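Long-range contacts in hypothetical protein Atu0492 (Agrobacterium tumefaciens, PDB 2GMY), which is of unknown function but probably acts in antioxidant defence as an AhpD-like member of the carboxymuconolactone decarboxylase family: residues I38-S43 against Q67-M72; H32-L37 against E83-L88; I44-A49 against T132-A137. All blocks are in the same frame, centred on the assembly; numbering follows the deposited sequence.

Interaction 1 of 3, residues I38-S43 against Q67-M72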
loop_
_atom_site.group_PDB
_atom_site.type_symbol
_atom_site.label_atom_id
_atom_site.label_comp_id
_atom_site.label_asym_id
_atom_site.label_seq_id
_atom_site.Cartn_x
_atom_site.Cartn_y
_atom_site.Cartn_z
ATOM N N ILE A 38 18.782 -15.925 2.300
ATOM C CA ILE A 38 17.771 -15.764 1.249
ATOM C C ILE A 38 16.463 -16.452 1.652
ATOM O O ILE A 38 15.374 -15.859 1.541
ATOM C CB ILE A 38 18.280 -16.342 -0.096
ATOM C CG1 ILE A 38 19.365 -15.448 -0.684
ATOM C CG2 ILE A 38 17.111 -16.548 -1.062
ATOM C CD1 ILE A 38 20.232 -16.172 -1.737
ATOM N N LYS A 39 16.567 -17.696 2.119
ATOM C CA LYS A 39 15.369 -18.476 2.440
ATOM C C LYS A 39 14.623 -17.910 3.635
ATOM O O LYS A 39 13.393 -17.807 3.617
ATOM C CB LYS A 39 15.719 -19.939 2.695
ATOM C CG LYS A 39 16.100 -20.688 1.425
ATOM C CD LYS A 39 16.571 -22.089 1.783
ATOM C CE LYS A 39 16.752 -22.916 0.545
ATOM N NZ LYS A 39 16.745 -24.353 0.919
ATOM N N LEU A 40 15.365 -17.530 4.673
ATOM C CA LEU A 40 14.729 -17.036 5.895
ATOM C C LEU A 40 14.081 -15.684 5.637
ATOM O O LEU A 40 12.908 -15.471 5.971
ATOM C CB LEU A 40 15.739 -16.964 7.048
ATOM C CG LEU A 40 15.201 -16.430 8.384
ATOM C CD1 LEU A 40 13.983 -17.222 8.873
ATOM C CD2 LEU A 40 16.314 -16.465 9.403
ATOM N N ARG A 41 14.820 -14.779 5.010
ATOM C CA ARG A 41 14.274 -13.429 4.789
ATOM C C ARG A 41 13.037 -13.427 3.888
ATOM O O ARG A 41 12.016 -12.811 4.239
ATOM C CB ARG A 41 15.341 -12.466 4.251
ATOM C CG ARG A 41 14.816 -11.054 3.986
ATOM C CD ARG A 41 14.258 -10.367 5.234
ATOM N NE ARG A 41 13.633 -9.107 4.820
ATOM C CZ ARG A 41 12.838 -8.378 5.592
ATOM N NH1 ARG A 41 12.581 -8.756 6.851
ATOM N NH2 ARG A 41 12.309 -7.258 5.103
ATOM N N ALA A 42 13.100 -14.138 2.757
ATOM C CA ALA A 42 11.954 -14.186 1.844
ATOM C C ALA A 42 10.743 -14.803 2.539
ATOM O O ALA A 42 9.609 -14.340 2.371
ATOM C CB ALA A 42 12.305 -14.938 0.559
ATOM N N SER A 43 10.994 -15.850 3.329
ATOM C CA SER A 43 9.904 -16.503 4.060
ATOM C C SER A 43 9.221 -15.568 5.064
ATOM O O SER A 43 7.992 -15.590 5.203
ATOM C CB SER A 43 10.412 -17.769 4.755
ATOM O OG SER A 43 10.876 -18.697 3.787
ATOM N N GLN A 67 20.908 -13.968 17.274
ATOM C CA GLN A 67 20.699 -12.577 16.893
ATOM C C GLN A 67 20.551 -12.469 15.374
ATOM O O GLN A 67 19.636 -11.821 14.871
ATOM C CB GLN A 67 21.883 -11.752 17.357
ATOM C CG GLN A 67 21.552 -10.342 17.691
ATOM C CD GLN A 67 22.688 -9.638 18.404
ATOM O OE1 GLN A 67 23.871 -9.855 18.098
ATOM N NE2 GLN A 67 22.339 -8.786 19.350
ATOM N N TRP A 68 21.456 -13.113 14.650
ATOM C CA TRP A 68 21.402 -13.137 13.186
ATOM C C TRP A 68 20.047 -13.655 12.709
ATOM O O TRP A 68 19.459 -13.129 11.756
ATOM C CB TRP A 68 22.513 -14.043 12.673
ATOM C CG TRP A 68 22.774 -14.055 11.192
ATOM C CD1 TRP A 68 23.727 -13.339 10.528
ATOM C CD2 TRP A 68 22.133 -14.879 10.208
ATOM N NE1 TRP A 68 23.709 -13.653 9.188
ATOM C CE2 TRP A 68 22.743 -14.597 8.966
ATOM C CE3 TRP A 68 21.100 -15.830 10.258
ATOM C CZ2 TRP A 68 22.362 -15.228 7.781
ATOM C CZ3 TRP A 68 20.712 -16.462 9.068
ATOM C CH2 TRP A 68 21.344 -16.153 7.847
ATOM N N ILE A 69 19.568 -14.706 13.367
ATOM C CA ILE A 69 18.274 -15.335 13.047
ATOM C C ILE A 69 17.087 -14.431 13.422
ATOM O O ILE A 69 16.216 -14.143 12.585
ATOM C CB ILE A 69 18.160 -16.694 13.772
ATOM C CG1 ILE A 69 19.188 -17.684 13.206
ATOM C CG2 ILE A 69 16.740 -17.255 13.689
ATOM C CD1 ILE A 69 19.272 -18.994 14.031
ATOM N N ASN A 70 17.059 -13.965 14.666
ATOM C CA ASN A 70 15.918 -13.181 15.153
ATOM C C ASN A 70 15.770 -11.784 14.592
ATOM O O ASN A 70 14.657 -11.254 14.540
ATOM C CB ASN A 70 15.929 -13.116 16.664
ATOM C CG ASN A 70 15.447 -14.397 17.270
ATOM O OD1 ASN A 70 16.231 -15.161 17.834
ATOM N ND2 ASN A 70 14.155 -14.666 17.125
ATOM N N LEU A 71 16.866 -11.173 14.167
ATOM C CA LEU A 71 16.788 -9.808 13.683
ATOM C C LEU A 71 16.499 -9.719 12.190
ATOM O O LEU A 71 16.401 -8.642 11.635
ATOM C CB LEU A 71 18.044 -9.030 14.045
ATOM C CG LEU A 71 18.123 -8.579 15.507
ATOM C CD1 LEU A 71 19.508 -8.207 15.797
ATOM C CD2 LEU A 71 17.223 -7.402 15.749
ATOM N N MET A 72 16.328 -10.865 11.555
ATOM C CA MET A 72 16.157 -10.858 10.122
ATOM C C MET A 72 14.865 -10.197 9.698
ATOM O O MET A 72 14.740 -9.734 8.597
ATOM C CB MET A 72 16.207 -12.236 9.526
ATOM C CG MET A 72 16.226 -12.101 8.067
ATOM S SD MET A 72 17.924 -12.022 7.582
ATOM C CE MET A 72 17.864 -13.715 7.197
#
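R41 and L40 of helix 32-45 hold M72 between them, from the segment 67-72 that includes most of the short helix 66-70. The place is the interior of an all-helical AhpD-like fold. Helix 32-45 is a central helix here, and the 67-72 segment packs against one side of it.

R41 can be followed outward from its backbone. Its CB lies 3.9 Å from M72 CG. The chain leaves with CG anti to the backbone N, then bends at chi2 (60°). The bend carries CD over to M72, where it sits 3.5 Å from M72 O. NE then turns to another partner and forms a salt bridge with D93 of helix 83-96. NH1 reaches back to the carbonyl, with R41 NH1 to M72 O at 2.9 Å. The N-H points well off the line to the oxygen (126°), so this bond is weak. The same NH1 makes another weak bond to S73 O. The guanidinium therefore ties the end of the 67-72 segment to helix 83-96, with D93 as its main charged partner.

M72 crosses both residues obliquely. Its chain bends at chi2 and again at chi3 (98°), which folds the methyl CE toward L40. L40 CB and L40 CD2 are each 3.9 Å from M72 CE, so the methyl rests against CB, CG and the CD2 branch of L40; CD1 points elsewhere. L40 CD2 also lies 3.9 Å from I69 O and touches the CG2 branch of I69. The W68 ring reaches in from the same helix.

Beyond the contact, Q67 bonds to D53 and P145 of the second subunit, so the short helix also faces an interface. At the inner end, L40 CD2 stops 4.4 Å from W68 CZ3.

Interaction 2 of 3, residues H32-L37 against E83-L88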
loop_
_atom_site.group_PDB
_atom_site.type_symbol
_atom_site.label_atom_id
_atom_site.label_comp_id
_atom_site.label_asym_id
_atom_site.label_seq_id
_atom_site.Cartn_x
_atom_site.Cartn_y
_atom_site.Cartn_z
ATOM N N HIS A 32 26.586 -21.364 2.049
ATOM C CA HIS A 32 25.376 -21.804 2.738
ATOM C C HIS A 32 24.738 -20.699 3.582
ATOM O O HIS A 32 23.508 -20.625 3.685
ATOM C CB HIS A 32 25.626 -23.082 3.547
ATOM C CG HIS A 32 25.941 -24.269 2.692
ATOM N ND1 HIS A 32 25.081 -24.731 1.718
ATOM C CD2 HIS A 32 27.026 -25.081 2.653
ATOM C CE1 HIS A 32 25.620 -25.777 1.116
ATOM N NE2 HIS A 32 26.801 -26.009 1.663
ATOM N N ARG A 33 25.569 -19.835 4.159
ATOM C CA ARG A 33 25.084 -18.686 4.919
ATOM C C ARG A 33 24.162 -17.800 4.076
ATOM O O ARG A 33 23.128 -17.320 4.565
ATOM C CB ARG A 33 26.252 -17.859 5.445
ATOM C CG ARG A 33 25.776 -16.670 6.249
ATOM C CD ARG A 33 26.893 -15.773 6.741
ATOM N NE ARG A 33 27.707 -15.207 5.673
ATOM C CZ ARG A 33 28.923 -15.636 5.360
ATOM N NH1 ARG A 33 29.459 -16.650 6.031
ATOM N NH2 ARG A 33 29.607 -15.054 4.378
ATOM N N PHE A 34 24.528 -17.606 2.814
ATOM C CA PHE A 34 23.730 -16.772 1.903
ATOM C C PHE A 34 22.431 -17.475 1.505
ATOM O O PHE A 34 21.378 -16.833 1.369
ATOM C CB PHE A 34 24.540 -16.376 0.664
ATOM C CG PHE A 34 25.779 -15.562 0.974
ATOM C CD1 PHE A 34 25.782 -14.608 1.998
ATOM C CD2 PHE A 34 26.935 -15.730 0.214
ATOM C CE1 PHE A 34 26.934 -13.847 2.277
ATOM C CE2 PHE A 34 28.082 -14.979 0.487
ATOM C CZ PHE A 34 28.074 -14.038 1.523
ATOM N N ILE A 35 22.504 -18.793 1.320
ATOM C CA ILE A 35 21.306 -19.574 1.028
ATOM C C ILE A 35 20.330 -19.490 2.212
ATOM O O ILE A 35 19.134 -19.235 2.024
ATOM C CB ILE A 35 21.650 -21.035 0.654
ATOM C CG1 ILE A 35 22.487 -21.055 -0.630
ATOM C CG2 ILE A 35 20.359 -21.849 0.473
ATOM C CD1 ILE A 35 22.962 -22.466 -1.031
ATOM N N HIS A 36 20.844 -19.673 3.429
ATOM C CA HIS A 36 20.015 -19.532 4.633
ATOM C C HIS A 36 19.361 -18.157 4.726
ATOM O O HIS A 36 18.171 -18.036 5.016
ATOM C CB HIS A 36 20.852 -19.741 5.891
ATOM C CG HIS A 36 21.365 -21.133 6.043
ATOM N ND1 HIS A 36 20.587 -22.239 5.778
ATOM C CD2 HIS A 36 22.566 -21.602 6.458
ATOM C CE1 HIS A 36 21.292 -23.333 6.017
ATOM N NE2 HIS A 36 22.495 -22.973 6.427
ATOM N N LEU A 37 20.156 -17.127 4.489
ATOM C CA LEU A 37 19.684 -15.744 4.546
ATOM C C LEU A 37 18.564 -15.496 3.540
ATOM O O LEU A 37 17.538 -14.887 3.867
ATOM C CB LEU A 37 20.871 -14.820 4.264
ATOM C CG LEU A 37 20.603 -13.319 4.291
ATOM C CD1 LEU A 37 21.894 -12.605 4.628
ATOM C CD2 LEU A 37 19.994 -12.814 2.965
ATOM N N GLU A 83 28.208 -5.719 5.537
ATOM C CA GLU A 83 27.793 -4.929 4.378
ATOM C C GLU A 83 27.379 -5.838 3.214
ATOM O O GLU A 83 26.411 -5.556 2.516
ATOM C CB GLU A 83 28.871 -3.927 3.950
ATOM C CG GLU A 83 29.042 -2.783 4.965
ATOM C CD GLU A 83 27.722 -2.076 5.313
ATOM O OE1 GLU A 83 27.019 -1.615 4.382
ATOM O OE2 GLU A 83 27.383 -1.970 6.523
ATOM N N GLN A 84 28.093 -6.943 3.045
ATOM C CA GLN A 84 27.739 -7.916 2.018
ATOM C C GLN A 84 26.353 -8.514 2.280
ATOM O O GLN A 84 25.536 -8.604 1.363
ATOM C CB GLN A 84 28.763 -9.038 1.966
ATOM C CG GLN A 84 28.483 -10.046 0.871
ATOM C CD GLN A 84 29.593 -11.068 0.733
ATOM O OE1 GLN A 84 30.184 -11.498 1.726
ATOM N NE2 GLN A 84 29.853 -11.496 -0.507
ATOM N N GLU A 85 26.102 -8.927 3.522
ATOM C CA GLU A 85 24.766 -9.446 3.893
ATOM C C GLU A 85 23.678 -8.396 3.655
ATOM O O GLU A 85 22.583 -8.722 3.156
ATOM C CB GLU A 85 24.732 -9.906 5.350
ATOM C CG GLU A 85 25.535 -11.170 5.563
ATOM C CD GLU A 85 25.663 -11.573 7.025
ATOM O OE1 GLU A 85 25.741 -10.684 7.901
ATOM O OE2 GLU A 85 25.698 -12.792 7.290
ATOM N N ARG A 86 23.962 -7.143 4.012
ATOM C CA ARG A 86 23.001 -6.068 3.749
ATOM C C ARG A 86 22.695 -5.888 2.273
ATOM O O ARG A 86 21.551 -5.620 1.897
ATOM C CB ARG A 86 23.452 -4.731 4.341
ATOM C CG ARG A 86 23.500 -4.756 5.840
ATOM C CD ARG A 86 23.918 -3.398 6.395
ATOM N NE ARG A 86 22.852 -2.402 6.256
ATOM C CZ ARG A 86 21.784 -2.324 7.052
ATOM N NH1 ARG A 86 21.627 -3.172 8.068
ATOM N NH2 ARG A 86 20.862 -1.395 6.822
ATOM N N ALA A 87 23.721 -6.035 1.437
ATOM C CA ALA A 87 23.547 -5.914 -0.002
ATOM C C ALA A 87 22.619 -7.024 -0.481
ATOM O O ALA A 87 21.692 -6.799 -1.255
ATOM C CB ALA A 87 24.889 -6.011 -0.683
ATOM N N LEU A 88 22.860 -8.233 0.005
ATOM C CA LEU A 88 22.033 -9.371 -0.363
ATOM C C LEU A 88 20.592 -9.191 0.135
ATOM O O LEU A 88 19.651 -9.376 -0.622
ATOM C CB LEU A 88 22.648 -10.659 0.196
ATOM C CG LEU A 88 21.927 -11.977 -0.089
ATOM C CD1 LEU A 88 21.606 -12.152 -1.574
ATOM C CD2 LEU A 88 22.759 -13.153 0.441
#
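F34 and E85 mark the closest backbone approach of segments 32-37 and 83-88, whose axes come within 11.0 Å and cross at -41° while running roughly the same way. This is helix-helix packing in the AhpD-like all-helical fold. It joins the first turns of helices 32-45 and 83-96. R33, F34 and L37 meet Q84, E85 and L88, so each helix uses the same one-turn spacing.

R33 and E85 form a long salt bridge, with R33 NE 3.5 Å from E85 OE2. The arginine chain runs out straight and bends at chi3 (60°), which lays CD and NE against the carboxylate. R33 CD is in fact nearer, 3.3 Å from E85 OE2. The two side chains cross at about a right angle. E85 has other partners too: its OE1 takes the backbone N of T82, just before the helix, and its OE2 takes W68 NE1. The carboxylate is thus gripped at both oxygens, which fixes its rotation. The stronger partner of R33 is E31, through NH1.

The F34 ring turns an edge to Q84. F34 CZ lies 3.3 Å from Q84 OE1, close to the ring plane, and the amide plane is tilted 68° from the ring. The oxygen thus faces the electron-poor hydrogen rim of the ring. The ring also meets F115 edge-to-face.

Deeper in, the contact is purely apolar. L37 splits its two methyls between partners. L37 CD1 rests 4.0 Å from E85 CB, on the aliphatic part of the glutamate. L37 CD2 lies 3.7 Å from L88 CG, as the two leucines slide past each other in opposite directions. L88 CD2 fills the angle between F34 and L37, 3.7 Å from F34 CB.

Interaction 3 of 3, residues I44-A49 against T132-A137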
loop_
_atom_site.group_PDB
_atom_site.type_symbol
_atom_site.label_atom_id
_atom_site.label_comp_id
_atom_site.label_asym_id
_atom_site.label_seq_id
_atom_site.Cartn_x
_atom_site.Cartn_y
_atom_site.Cartn_z
ATOM N N ILE A 44 10.009 -14.741 5.747
ATOM C CA ILE A 44 9.439 -13.755 6.659
ATOM C C ILE A 44 8.557 -12.771 5.864
ATOM O O ILE A 44 7.402 -12.502 6.239
ATOM C CB ILE A 44 10.527 -13.024 7.440
ATOM C CG1 ILE A 44 11.192 -13.986 8.431
ATOM C CG2 ILE A 44 9.944 -11.839 8.208
ATOM C CD1 ILE A 44 12.539 -13.478 8.976
ATOM N N ILE A 45 9.084 -12.244 4.764
ATOM C CA ILE A 45 8.320 -11.269 3.974
ATOM C C ILE A 45 6.994 -11.862 3.541
ATOM O O ILE A 45 5.934 -11.210 3.607
ATOM C CB ILE A 45 9.113 -10.831 2.735
ATOM C CG1 ILE A 45 10.350 -10.042 3.164
ATOM C CG2 ILE A 45 8.234 -10.010 1.796
ATOM C CD1 ILE A 45 11.312 -9.753 2.031
ATOM N N ASN A 46 7.062 -13.112 3.085
ATOM C CA ASN A 46 5.884 -13.781 2.535
ATOM C C ASN A 46 4.926 -14.346 3.579
ATOM O O ASN A 46 3.906 -14.918 3.207
ATOM C CB ASN A 46 6.295 -14.862 1.552
ATOM C CG ASN A 46 6.796 -14.290 0.252
ATOM O OD1 ASN A 46 6.368 -13.206 -0.171
ATOM N ND2 ASN A 46 7.714 -15.004 -0.384
ATOM N N GLY A 47 5.267 -14.214 4.861
ATOM C CA GLY A 47 4.368 -14.650 5.934
ATOM C C GLY A 47 4.321 -16.169 6.095
ATOM O O GLY A 47 3.364 -16.716 6.669
ATOM N N CYS A 48 5.349 -16.855 5.605
ATOM C CA CYS A 48 5.320 -18.318 5.579
ATOM C C CYS A 48 5.924 -18.919 6.851
ATOM O O CYS A 48 7.149 -19.108 6.944
ATOM C CB CYS A 48 6.041 -18.846 4.344
ATOM S SG CYS A 48 5.788 -20.634 4.179
ATOM N N ALA A 49 5.063 -19.201 7.829
ATOM C CA ALA A 49 5.508 -19.799 9.098
ATOM C C ALA A 49 6.159 -21.160 8.875
ATOM O O ALA A 49 7.175 -21.484 9.504
ATOM C CB ALA A 49 4.351 -19.927 10.069
ATOM N N THR A 132 8.615 -19.730 -4.496
ATOM C CA THR A 132 7.744 -20.825 -4.907
ATOM C C THR A 132 7.333 -21.667 -3.690
ATOM O O THR A 132 6.141 -21.917 -3.477
ATOM C CB THR A 132 8.403 -21.666 -6.010
ATOM O OG1 THR A 132 8.446 -20.880 -7.216
ATOM C CG2 THR A 132 7.592 -22.935 -6.289
ATOM N N TRP A 133 8.301 -22.100 -2.887
ATOM C CA TRP A 133 7.961 -22.871 -1.681
ATOM C C TRP A 133 7.004 -22.096 -0.773
ATOM O O TRP A 133 6.046 -22.664 -0.244
ATOM C CB TRP A 133 9.208 -23.249 -0.884
ATOM C CG TRP A 133 10.042 -24.328 -1.484
ATOM C CD1 TRP A 133 11.336 -24.218 -1.910
ATOM C CD2 TRP A 133 9.661 -25.695 -1.695
ATOM N NE1 TRP A 133 11.782 -25.437 -2.383
ATOM C CE2 TRP A 133 10.772 -26.357 -2.264
ATOM C CE3 TRP A 133 8.484 -26.424 -1.463
ATOM C CZ2 TRP A 133 10.746 -27.730 -2.606
ATOM C CZ3 TRP A 133 8.452 -27.781 -1.805
ATOM C CH2 TRP A 133 9.577 -28.417 -2.371
ATOM N N ASN A 134 7.258 -20.801 -0.580
ATOM C CA ASN A 134 6.354 -19.977 0.250
ATOM C C ASN A 134 4.913 -19.981 -0.272
ATOM O O ASN A 134 3.950 -20.047 0.506
ATOM C CB ASN A 134 6.844 -18.536 0.341
ATOM C CG ASN A 134 8.180 -18.385 1.083
ATOM O OD1 ASN A 134 8.643 -19.272 1.837
ATOM N ND2 ASN A 134 8.794 -17.233 0.891
ATOM N N ARG A 135 4.768 -19.888 -1.592
ATOM C CA ARG A 135 3.438 -19.889 -2.197
ATOM C C ARG A 135 2.728 -21.228 -2.050
ATOM O O ARG A 135 1.520 -21.275 -1.806
ATOM C CB ARG A 135 3.534 -19.447 -3.661
ATOM C CG ARG A 135 3.798 -17.953 -3.759
ATOM C CD ARG A 135 4.210 -17.443 -5.143
ATOM N NE ARG A 135 4.139 -15.978 -5.125
ATOM C CZ ARG A 135 5.070 -15.190 -4.582
ATOM N NH1 ARG A 135 6.182 -15.708 -4.042
ATOM N NH2 ARG A 135 4.887 -13.877 -4.575
ATOM N N ILE A 136 3.488 -22.314 -2.185
ATOM C CA ILE A 136 2.956 -23.655 -1.971
ATOM C C ILE A 136 2.551 -23.848 -0.512
ATOM O O ILE A 136 1.431 -24.281 -0.228
ATOM C CB ILE A 136 3.976 -24.731 -2.412
ATOM C CG1 ILE A 136 4.164 -24.666 -3.933
ATOM C CG2 ILE A 136 3.542 -26.138 -1.969
ATOM C CD1 ILE A 136 5.415 -25.404 -4.438
ATOM N N ALA A 137 3.446 -23.514 0.411
ATOM C CA ALA A 137 3.172 -23.756 1.836
ATOM C C ALA A 137 2.035 -22.888 2.374
ATOM O O ALA A 137 1.155 -23.374 3.086
ATOM C CB ALA A 137 4.414 -23.577 2.659
HETATM O O HOH W 1 6.231 -12.158 -2.630
#
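This is a buried contact between a helix-to-helix turn and the long C-terminal helix: N46 and C48 pack on N134 and A137. The turn ends helix 32-45 with a Schellman motif at G47 and starts helix 49-61 with C48 as N-cap. C48 is also the first cysteine of a C-x-x-C pair with C51, followed by H55. Such a motif carries the redox thiols in AhpD proteins, so this turn is probably part of the active site.

C48 turns its sulfur to helix 117-139. With SG anti to the backbone N (chi1 -171°), SG comes to rest 3.6 Å from the A137 methyl, CB. SG also caps a backbone N in the first turn of helix 49-61. C48 CB sits 3.6 Å from N134 OD1, and that oxygen bonds to the hydroxyl of S43. N134 thus touches the turn and also the last full turn of helix 32-45.

N46 and N134 cross at about a right angle, their amide planes 77° apart. The two nitrogens N46 ND2 and N134 ND2 are placed only 2.8 Å apart. Both would be donors, so this is not a hydrogen bond and the detail is doubtful. As modelled, N46 ND2 and R135 NH1 both bond to the side-chain oxygen N131 OD1.

R135 leaves its helix directed away from the turn, but its extended chain brings the guanidinium back to N46. R135 NH2 also bonds to T96 O of the third subunit, and N46 packs on I98 of that subunit, so the contact lies at a subunit interface. A water joins the polar ends, 2.7 Å from N46 OD1 and 2.9 Å from R135 NH2.

How the interactions relate
Helix 32-45 and the turn after it supply the first segment of all three contacts, in the order 32-37, 38-43 and 44-49. The chain then returns three times. Interaction 1 closes the smallest loop, at 67-72. Interaction 2 closes at 83-88 and encloses interaction 1. Interaction 3 closes last, at 132-137, and crosses both. Interactions 1 and 2 touch: M72 CE packs on L37 O. Interactions 1 and 3 touch too, through S43 O and C48 N. Interactions 2 and 3 stay apart, on opposite sides of the chain centre. Together they fix the central helix to helices 66-70, 83-96 and 117-139.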